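Local coordinates for protein PA1221 (Pseudomonas aeruginosa, PDB 4DG8) that belongs to the AMP-binding (ANL) family, carries a predicted phosphopantetheine attachment domain, and binds adenosine monophosphate, at residues D241-I249 with L267-L278; L288-L297 with V323-I333. All coordinates share one frame; numbering follows the deposited sequence.

Contact 1: D241-I249 with L267-L278; sequences DPGVLRQLI and LVDLDPDCLGGL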
loop_
_atom_site.group_PDB
_atom_site.type_symbol
_atom_site.label_atom_id
_atom_site.label_comp_id
_atom_site.label_asym_id
_atom_site.label_seq_id
_atom_site.Cartn_x
_atom_site.Cartn_y
_atom_site.Cartn_z
ATOM N N ASP A 241 13.267 9.879 -8.231
ATOM C CA ASP A 241 13.116 11.074 -9.042
ATOM C C ASP A 241 13.516 10.668 -10.472
ATOM O O ASP A 241 13.744 9.492 -10.721
ATOM C CB ASP A 241 13.970 12.240 -8.502
ATOM C CG ASP A 241 15.459 11.952 -8.536
ATOM O OD1 ASP A 241 15.903 11.041 -9.285
ATOM O OD2 ASP A 241 16.197 12.651 -7.802
ATOM N N PRO A 242 13.568 11.621 -11.419
ATOM C CA PRO A 242 13.850 11.204 -12.804
ATOM C C PRO A 242 15.209 10.551 -12.974
ATOM O O PRO A 242 15.323 9.574 -13.709
ATOM C CB PRO A 242 13.824 12.518 -13.579
ATOM C CG PRO A 242 12.890 13.406 -12.783
ATOM C CD PRO A 242 13.155 13.030 -11.330
ATOM N N GLY A 243 16.228 11.095 -12.317
ATOM C CA GLY A 243 17.570 10.562 -12.427
ATOM C C GLY A 243 17.666 9.162 -11.850
ATOM O O GLY A 243 18.162 8.241 -12.509
ATOM N N VAL A 244 17.182 8.996 -10.622
ATOM C CA VAL A 244 17.202 7.687 -9.962
ATOM C C VAL A 244 16.397 6.642 -10.755
ATOM O O VAL A 244 16.840 5.510 -10.918
ATOM C CB VAL A 244 16.712 7.760 -8.486
ATOM C CG1 VAL A 244 16.547 6.371 -7.892
ATOM C CG2 VAL A 244 17.672 8.604 -7.626
ATOM N N LEU A 245 15.225 7.023 -11.258
ATOM C CA LEU A 245 14.435 6.101 -12.082
ATOM C C LEU A 245 15.201 5.708 -13.346
ATOM O O LEU A 245 15.276 4.519 -13.705
ATOM C CB LEU A 245 13.075 6.707 -12.468
ATOM C CG LEU A 245 12.190 5.757 -13.287
ATOM C CD1 LEU A 245 12.044 4.401 -12.574
ATOM C CD2 LEU A 245 10.797 6.377 -13.626
ATOM N N ARG A 246 15.753 6.716 -14.019
ATOM C CA ARG A 246 16.561 6.494 -15.215
ATOM C C ARG A 246 17.702 5.510 -14.944
ATOM O O ARG A 246 18.014 4.664 -15.781
ATOM C CB ARG A 246 17.134 7.812 -15.736
ATOM C CG ARG A 246 16.223 8.589 -16.687
ATOM C CD ARG A 246 16.936 9.884 -17.125
ATOM N NE ARG A 246 16.083 10.773 -17.909
ATOM C CZ ARG A 246 15.987 10.753 -19.234
ATOM N NH1 ARG A 246 16.687 9.880 -19.940
ATOM N NH2 ARG A 246 15.180 11.603 -19.862
ATOM N N GLN A 247 18.319 5.616 -13.769
ATOM C CA GLN A 247 19.418 4.722 -13.403
ATOM C C GLN A 247 18.912 3.313 -13.179
ATOM O O GLN A 247 19.517 2.335 -13.620
ATOM C CB GLN A 247 20.059 5.174 -12.107
ATOM C CG GLN A 247 21.437 5.742 -12.273
ATOM C CD GLN A 247 22.060 6.066 -10.936
ATOM O OE1 GLN A 247 21.545 6.903 -10.189
ATOM N NE2 GLN A 247 23.143 5.374 -10.603
ATOM N N LEU A 248 17.801 3.225 -12.466
ATOM C CA LEU A 248 17.238 1.935 -12.103
ATOM C C LEU A 248 16.774 1.159 -13.339
ATOM O O LEU A 248 16.894 -0.061 -13.384
ATOM C CB LEU A 248 16.109 2.112 -11.083
ATOM C CG LEU A 248 16.605 2.536 -9.689
ATOM C CD1 LEU A 248 15.471 2.976 -8.759
ATOM C CD2 LEU A 248 17.463 1.423 -9.072
ATOM N N ILE A 249 16.247 1.868 -14.336
ATOM C CA ILE A 249 15.896 1.231 -15.601
ATOM C C ILE A 249 17.153 0.900 -16.420
ATOM O O ILE A 249 17.359 -0.233 -16.834
ATOM C CB ILE A 249 14.961 2.125 -16.438
ATOM C CG1 ILE A 249 13.617 2.298 -15.724
ATOM C CG2 ILE A 249 14.812 1.563 -17.854
ATOM C CD1 ILE A 249 12.738 3.400 -16.304
ATOM N N LEU A 267 7.022 13.243 -12.124
ATOM C CA LEU A 267 8.031 12.707 -13.031
ATOM C C LEU A 267 7.674 13.124 -14.444
ATOM O O LEU A 267 8.541 13.506 -15.226
ATOM C CB LEU A 267 8.115 11.182 -12.919
ATOM C CG LEU A 267 8.586 10.615 -11.578
ATOM C CD1 LEU A 267 8.553 9.090 -11.619
ATOM C CD2 LEU A 267 9.971 11.105 -11.227
ATOM N N VAL A 268 6.382 13.099 -14.757
ATOM C CA VAL A 268 5.943 13.454 -16.096
ATOM C C VAL A 268 6.122 14.933 -16.412
ATOM O O VAL A 268 6.516 15.264 -17.525
ATOM C CB VAL A 268 4.498 12.987 -16.361
ATOM C CG1 VAL A 268 3.946 13.633 -17.628
ATOM C CG2 VAL A 268 4.474 11.477 -16.484
ATOM N N ASP A 269 5.842 15.804 -15.430
ATOM C CA ASP A 269 6.066 17.262 -15.512
ATOM C C ASP A 269 7.534 17.590 -15.753
ATOM O O ASP A 269 7.878 18.431 -16.589
ATOM C CB ASP A 269 5.732 17.952 -14.170
ATOM C CG ASP A 269 4.234 18.162 -13.935
ATOM O OD1 ASP A 269 3.445 18.119 -14.898
ATOM O OD2 ASP A 269 3.857 18.400 -12.760
ATOM N N LEU A 270 8.389 16.969 -14.945
ATOM C CA LEU A 270 9.819 17.240 -14.959
ATOM C C LEU A 270 10.563 16.668 -16.166
ATOM O O LEU A 270 11.327 17.358 -16.813
ATOM C CB LEU A 270 10.456 16.627 -13.709
ATOM C CG LEU A 270 10.203 17.296 -12.360
ATOM C CD1 LEU A 270 10.883 16.502 -11.240
ATOM C CD2 LEU A 270 10.709 18.709 -12.385
ATOM N N ASP A 271 10.434 15.363 -16.366
ATOM C CA ASP A 271 11.199 14.662 -17.385
ATOM C C ASP A 271 10.441 13.425 -17.885
ATOM O O ASP A 271 10.735 12.304 -17.465
ATOM C CB ASP A 271 12.566 14.285 -16.824
ATOM C CG ASP A 271 13.369 13.412 -17.771
ATOM O OD1 ASP A 271 13.120 13.439 -18.992
ATOM O OD2 ASP A 271 14.253 12.691 -17.278
ATOM N N PRO A 272 9.446 13.625 -18.752
ATOM C CA PRO A 272 8.608 12.502 -19.175
ATOM C C PRO A 272 9.427 11.394 -19.837
ATOM O O PRO A 272 8.970 10.261 -19.836
ATOM C CB PRO A 272 7.648 13.144 -20.188
ATOM C CG PRO A 272 8.366 14.340 -20.677
ATOM C CD PRO A 272 9.123 14.858 -19.480
ATOM N N ASP A 273 10.599 11.705 -20.395
ATOM C CA ASP A 273 11.450 10.653 -20.938
ATOM C C ASP A 273 12.033 9.730 -19.865
ATOM O O ASP A 273 12.600 8.692 -20.213
ATOM C CB ASP A 273 12.589 11.209 -21.814
ATOM C CG ASP A 273 12.113 11.678 -23.188
ATOM O OD1 ASP A 273 10.952 11.395 -23.567
ATOM O OD2 ASP A 273 12.917 12.316 -23.900
ATOM N N CYS A 274 11.911 10.065 -18.574
ATOM C CA CYS A 274 12.490 9.166 -17.561
ATOM C C CYS A 274 11.761 7.814 -17.484
ATOM O O CYS A 274 12.246 6.857 -16.881
ATOM C CB CYS A 274 12.583 9.816 -16.180
ATOM S SG CYS A 274 11.046 9.924 -15.260
ATOM N N LEU A 275 10.597 7.739 -18.104
ATOM C CA LEU A 275 9.843 6.492 -18.107
ATOM C C LEU A 275 10.356 5.525 -19.179
ATOM O O LEU A 275 10.033 4.331 -19.141
ATOM C CB LEU A 275 8.361 6.764 -18.327
ATOM C CG LEU A 275 7.757 7.761 -17.331
ATOM C CD1 LEU A 275 6.305 8.042 -17.701
ATOM C CD2 LEU A 275 7.917 7.278 -15.870
ATOM N N GLY A 276 11.153 6.043 -20.122
ATOM C CA GLY A 276 11.619 5.245 -21.247
ATOM C C GLY A 276 12.244 3.931 -20.802
ATOM O O GLY A 276 13.073 3.908 -19.891
ATOM N N GLY A 277 11.850 2.826 -21.434
ATOM C CA GLY A 277 12.367 1.527 -21.029
ATOM C C GLY A 277 11.425 0.740 -20.116
ATOM O O GLY A 277 11.607 -0.468 -19.934
ATOM N N LEU A 278 10.421 1.405 -19.539
ATOM C CA LEU A 278 9.347 0.684 -18.831
ATOM C C LEU A 278 8.412 -0.015 -19.815
ATOM O O LEU A 278 7.974 0.581 -20.804
ATOM C CB LEU A 278 8.535 1.620 -17.927
ATOM C CG LEU A 278 9.249 2.152 -16.684
ATOM C CD1 LEU A 278 8.302 3.065 -15.879
ATOM C CD2 LEU A 278 9.761 0.999 -15.826
HETATM O O HOH W 1 15.959 12.666 -22.410
#
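Asp271 OD2 is gripped by two nitrogens of Arg246: NE at 2.7 Å, with an N-H...O angle of 154°, and NH2 through a more bent bond. The same NH2 also reaches Asp271 OD1 at 2.9 Å, which makes the salt bridge side-on and bidentate. Guanidinium and carboxylate planes lie only 7° apart, and both oxygens present their syn lone pairs, so the pairing should fix the rotation of both groups. Chain shape sets this up on both sides: the arginine chain runs extended from CG to NE, while Asp271, the first residue to leave the helical backbone, turns CG anti to its N (chi1 173°). The backbone of Asp273 lies over one guanidinium face, and water 1 accepts from Arg246 NH2; the carboxylate of Asp273 itself pairs with Arg299.

Away from the ion pair, apolar contacts dominate. Pro242 packs its ring atoms against the end of helix 261-270, CD meeting Leu267 CD2 at 3.7 Å and CG meeting Leu270 CD1 at 4.0 Å. Leu245 sends CD2 inward to Leu275 CD2 (3.8 Å), with Cys274 SG beside the same methyl. Further along, Ile249 CD1 abuts Leu278 CG at 3.7 Å, crossing that side chain at about a right angle. Ile249 CG2 passes 4.0 Å from Gly277 CA, in the type II turn Leu275-Leu278, where the absence of a side chain lets the isoleucine come close.

Leu267 and Leu275 also touch Leu259 of strand 256-260, and Leu245 touches Leu208 of another sheet. Helix 242-250, N-capped by Asp241, thus packs on the helix-to-strand connection between the parallel strands 256-260 and 280-284, a beta-alpha-beta crossover within the AMP-binding enzyme fold.

Contact 2: L288-L297 with V323-I333; sequences LSVPHVRRAL and VTDDDLEEDDI
Arg294 NH1 donates to two acceptors on the 3-10 turn: the backbone O of Leu328 at 2.8 Å and Glu329 OE2 at 3.0 Å, the latter a salt bridge. Both acceptors lie near the guanidinium plane, yet the arginine nitrogen meets each from above the acceptor's own plane, 55° out of the carbonyl plane at Leu328. The guanidinium and the Glu329 carboxylate are accordingly steep to one another, with planes 80° apart. A bend at chi3 of Arg294 (78°) turns the head back over the Leu328 carbonyl, and water 3 bridges NH2 to Glu329 OE2. A second water bridge, through water 2, joins Leu288 O to Ile333 N just ahead of the helix.

Inward from the arginine, Leu328 CD2 rests against two helix side chains, 3.7 Å from Val293 CG1 and 3.9 Å from Leu297 CD1. Leu297 CD1 is pressed against Val323 CG1 at 3.4 Å, tighter than usual van der Waals contact. Val293 and Ile333 reach toward each other tip to tip, CG1 to CD1. Val290 lies against one side of the loop backbone, CG1 on Glu330 O at 3.5 Å and CG2 on Asp332 CA, while Leu288 CD1 closes the row against Ile333 CB at 4.0 Å.

Val293 and Leu297 also rest on Leu305 of strand 304-309, so the apolar layer continues into the sheet. Elsewhere on the loop, Asp332 is salt-bridged to Arg413 and Asp327 to Arg411. Helix 290-299, the crossover between parallel strands 280-284 and 304-309, thereby receives along one flank the loop that joins antiparallel strands 319-322 and 337-338, at the edge of the mixed five-stranded sheet of the AMP-binding enzyme fold.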
loop_
_atom_site.group_PDB
_atom_site.type_symbol
_atom_site.label_atom_id
_atom_site.label_comp_id
_atom_site.label_asym_id
_atom_site.label_seq_id
_atom_site.Cartn_x
_atom_site.Cartn_y
_atom_site.Cartn_z
ATOM N N LEU A 288 -6.535 9.870 -11.199
ATOM C CA LEU A 288 -5.477 10.156 -12.145
ATOM C C LEU A 288 -5.749 11.484 -12.846
ATOM O O LEU A 288 -6.906 11.862 -13.094
ATOM C CB LEU A 288 -5.339 9.031 -13.179
ATOM C CG LEU A 288 -5.064 7.599 -12.712
ATOM C CD1 LEU A 288 -4.731 6.756 -13.939
ATOM C CD2 LEU A 288 -3.929 7.542 -11.683
ATOM N N SER A 289 -4.669 12.180 -13.176
ATOM C CA SER A 289 -4.752 13.439 -13.906
ATOM C C SER A 289 -4.670 13.112 -15.403
ATOM O O SER A 289 -3.618 12.738 -15.919
ATOM C CB SER A 289 -3.584 14.344 -13.491
ATOM O OG SER A 289 -3.380 15.397 -14.400
ATOM N N VAL A 290 -5.787 13.277 -16.096
ATOM C CA VAL A 290 -5.828 13.015 -17.520
ATOM C C VAL A 290 -4.756 13.815 -18.284
ATOM O O VAL A 290 -4.109 13.276 -19.173
ATOM C CB VAL A 290 -7.252 13.227 -18.098
ATOM C CG1 VAL A 290 -7.259 13.037 -19.619
ATOM C CG2 VAL A 290 -8.248 12.255 -17.418
ATOM N N PRO A 291 -4.552 15.093 -17.940
ATOM C CA PRO A 291 -3.512 15.800 -18.706
ATOM C C PRO A 291 -2.110 15.177 -18.580
ATOM O O PRO A 291 -1.352 15.194 -19.554
ATOM C CB PRO A 291 -3.536 17.208 -18.105
ATOM C CG PRO A 291 -4.971 17.376 -17.645
ATOM C CD PRO A 291 -5.358 16.010 -17.106
ATOM N N HIS A 292 -1.771 14.641 -17.409
ATOM C CA HIS A 292 -0.466 14.000 -17.219
ATOM C C HIS A 292 -0.408 12.614 -17.910
ATOM O O HIS A 292 0.612 12.249 -18.488
ATOM C CB HIS A 292 -0.125 13.886 -15.721
ATOM C CG HIS A 292 0.175 15.201 -15.067
ATOM N ND1 HIS A 292 -0.807 16.027 -14.556
ATOM C CD2 HIS A 292 1.350 15.838 -14.853
ATOM C CE1 HIS A 292 -0.246 17.115 -14.057
ATOM N NE2 HIS A 292 1.061 17.026 -14.228
ATOM N N VAL A 293 -1.508 11.858 -17.859
ATOM C CA VAL A 293 -1.577 10.571 -18.552
ATOM C C VAL A 293 -1.434 10.789 -20.052
ATOM O O VAL A 293 -0.742 10.024 -20.729
ATOM C CB VAL A 293 -2.891 9.795 -18.249
ATOM C CG1 VAL A 293 -3.032 8.572 -19.169
ATOM C CG2 VAL A 293 -2.939 9.382 -16.791
ATOM N N ARG A 294 -2.085 11.835 -20.558
ATOM C CA ARG A 294 -1.975 12.260 -21.948
ATOM C C ARG A 294 -0.515 12.577 -22.274
ATOM O O ARG A 294 0.029 12.096 -23.274
ATOM C CB ARG A 294 -2.838 13.515 -22.222
ATOM C CG ARG A 294 -4.284 13.241 -22.674
ATOM C CD ARG A 294 -5.074 14.545 -22.938
ATOM N NE ARG A 294 -4.741 15.168 -24.225
ATOM C CZ ARG A 294 -5.370 14.892 -25.366
ATOM N NH1 ARG A 294 -6.361 14.009 -25.365
ATOM N NH2 ARG A 294 -5.017 15.484 -26.503
ATOM N N ARG A 295 0.127 13.396 -21.443
ATOM C CA ARG A 295 1.510 13.759 -21.754
ATOM C C ARG A 295 2.423 12.500 -21.804
ATOM O O ARG A 295 3.256 12.325 -22.727
ATOM C CB ARG A 295 2.025 14.802 -20.760
ATOM C CG ARG A 295 3.312 15.456 -21.207
ATOM C CD ARG A 295 3.813 16.543 -20.246
ATOM N NE ARG A 295 5.092 17.057 -20.732
ATOM C CZ ARG A 295 6.006 17.633 -19.966
ATOM N NH1 ARG A 295 5.774 17.809 -18.675
ATOM N NH2 ARG A 295 7.146 18.046 -20.493
ATOM N N ALA A 296 2.226 11.610 -20.831
ATOM C CA ALA A 296 3.004 10.378 -20.774
ATOM C C ALA A 296 2.777 9.502 -22.010
ATOM O O ALA A 296 3.734 9.156 -22.710
ATOM C CB ALA A 296 2.734 9.585 -19.472
ATOM N N LEU A 297 1.521 9.162 -22.295
ATOM C CA LEU A 297 1.234 8.221 -23.379
ATOM C C LEU A 297 1.553 8.771 -24.765
ATOM O O LEU A 297 1.976 8.020 -25.663
ATOM C CB LEU A 297 -0.197 7.688 -23.297
ATOM C CG LEU A 297 -0.382 6.793 -22.071
ATOM C CD1 LEU A 297 -1.767 6.179 -22.064
ATOM C CD2 LEU A 297 0.692 5.716 -22.041
ATOM N N VAL A 323 -5.010 1.517 -19.913
ATOM C CA VAL A 323 -5.377 2.784 -20.529
ATOM C C VAL A 323 -5.328 2.729 -22.048
ATOM O O VAL A 323 -4.322 2.305 -22.609
ATOM C CB VAL A 323 -4.481 3.939 -20.037
ATOM C CG1 VAL A 323 -4.830 5.230 -20.812
ATOM C CG2 VAL A 323 -4.649 4.131 -18.544
ATOM N N THR A 324 -6.406 3.142 -22.716
ATOM C CA THR A 324 -6.397 3.162 -24.174
ATOM C C THR A 324 -6.252 4.545 -24.780
ATOM O O THR A 324 -6.329 5.572 -24.098
ATOM C CB THR A 324 -7.696 2.588 -24.794
ATOM O OG1 THR A 324 -8.833 3.342 -24.331
ATOM C CG2 THR A 324 -7.856 1.121 -24.463
ATOM N N ASP A 325 -6.116 4.543 -26.097
ATOM C CA ASP A 325 -6.056 5.763 -26.881
ATOM C C ASP A 325 -7.303 6.632 -26.670
ATOM O O ASP A 325 -7.204 7.840 -26.467
ATOM C CB ASP A 325 -5.907 5.413 -28.361
ATOM C CG ASP A 325 -5.774 6.637 -29.219
ATOM O OD1 ASP A 325 -4.856 7.441 -28.940
ATOM O OD2 ASP A 325 -6.606 6.814 -30.142
ATOM N N ASP A 326 -8.475 6.009 -26.718
ATOM C CA ASP A 326 -9.729 6.721 -26.510
ATOM C C ASP A 326 -9.847 7.337 -25.126
ATOM O O ASP A 326 -10.424 8.421 -24.961
ATOM C CB ASP A 326 -10.894 5.770 -26.714
ATOM C CG ASP A 326 -11.648 6.065 -27.964
ATOM O OD1 ASP A 326 -11.072 6.744 -28.837
ATOM O OD2 ASP A 326 -12.810 5.627 -28.071
ATOM N N ASP A 327 -9.326 6.633 -24.125
ATOM C CA ASP A 327 -9.410 7.106 -22.743
ATOM C C ASP A 327 -8.832 8.500 -22.590
ATOM O O ASP A 327 -9.227 9.237 -21.692
ATOM C CB ASP A 327 -8.713 6.137 -21.781
ATOM C CG ASP A 327 -9.392 4.784 -21.732
ATOM O OD1 ASP A 327 -10.619 4.736 -22.023
ATOM O OD2 ASP A 327 -8.705 3.781 -21.406
ATOM N N LEU A 328 -7.899 8.856 -23.470
ATOM C CA LEU A 328 -7.192 10.125 -23.338
ATOM C C LEU A 328 -8.090 11.299 -23.691
ATOM O O LEU A 328 -7.715 12.461 -23.501
ATOM C CB LEU A 328 -5.945 10.141 -24.211
ATOM C CG LEU A 328 -4.952 9.013 -23.957
ATOM C CD1 LEU A 328 -3.809 9.138 -24.941
ATOM C CD2 LEU A 328 -4.446 9.029 -22.521
ATOM N N GLU A 329 -9.276 10.988 -24.207
ATOM C CA GLU A 329 -10.247 12.011 -24.549
ATOM C C GLU A 329 -11.289 12.232 -23.455
ATOM O O GLU A 329 -12.165 13.071 -23.615
ATOM C CB GLU A 329 -10.968 11.647 -25.847
ATOM C CG GLU A 329 -10.052 11.465 -27.026
ATOM C CD GLU A 329 -9.156 12.668 -27.243
ATOM O OE1 GLU A 329 -9.672 13.810 -27.275
ATOM O OE2 GLU A 329 -7.930 12.468 -27.365
ATOM N N GLU A 330 -11.210 11.480 -22.358
ATOM C CA GLU A 330 -12.249 11.561 -21.333
ATOM C C GLU A 330 -11.863 12.506 -20.197
ATOM O O GLU A 330 -10.700 12.920 -20.097
ATOM C CB GLU A 330 -12.508 10.160 -20.750
ATOM C CG GLU A 330 -12.786 9.068 -21.792
ATOM C CD GLU A 330 -14.272 8.843 -22.052
ATOM O OE1 GLU A 330 -15.102 9.559 -21.455
ATOM O OE2 GLU A 330 -14.613 7.942 -22.848
ATOM N N ASP A 331 -12.822 12.779 -19.304
ATOM C CA ASP A 331 -12.616 13.686 -18.171
ATOM C C ASP A 331 -11.883 12.944 -17.061
ATOM O O ASP A 331 -11.320 13.557 -16.164
ATOM C CB ASP A 331 -13.952 14.191 -17.602
ATOM C CG ASP A 331 -14.561 15.347 -18.396
ATOM O OD1 ASP A 331 -14.051 15.709 -19.477
ATOM O OD2 ASP A 331 -15.588 15.883 -17.920
ATOM N N ASP A 332 -11.926 11.615 -17.110
ATOM C CA ASP A 332 -11.265 10.777 -16.113
ATOM C C ASP A 332 -10.852 9.467 -16.762
ATOM O O ASP A 332 -11.522 9.010 -17.672
ATOM C CB ASP A 332 -12.226 10.459 -14.960
ATOM C CG ASP A 332 -13.444 9.646 -15.419
ATOM O OD1 ASP A 332 -14.362 10.246 -16.018
ATOM O OD2 ASP A 332 -13.487 8.413 -15.185
ATOM N N ILE A 333 -9.769 8.858 -16.280
ATOM C CA ILE A 333 -9.374 7.521 -16.731
ATOM C C ILE A 333 -10.203 6.489 -15.977
ATOM O O ILE A 333 -10.210 6.503 -14.743
ATOM C CB ILE A 333 -7.894 7.226 -16.414
ATOM C CG1 ILE A 333 -6.981 8.326 -16.974
ATOM C CG2 ILE A 333 -7.495 5.836 -16.929
ATOM C CD1 ILE A 333 -7.086 8.513 -18.485
HETATM O O HOH W 2 -8.864 9.918 -13.704
HETATM O O HOH W 3 -6.873 14.476 -28.731
#

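Contact 1 and contact 2 follow one another in the chain, with centres 19 Å apart, and flank the same mixed sheet through its successive crossover helices. They touch directly: Arg295 NH1 from 288-297 lies 3.0 Å from Asp269 O of 267-278, a probable hydrogen bond, and Val268 CG1 packs 3.7 Å from His292 O. Helix 290-299 therefore takes part in two interfaces, meeting helix 261-270 as well as the 323-333 loop. Contact 2 comes near the ligand: the Leu288 side chain is about 5 Å from the bound adenosine monophosphate. Both centres lie on the same side of the chain's centre, 22 and 23 Å from it.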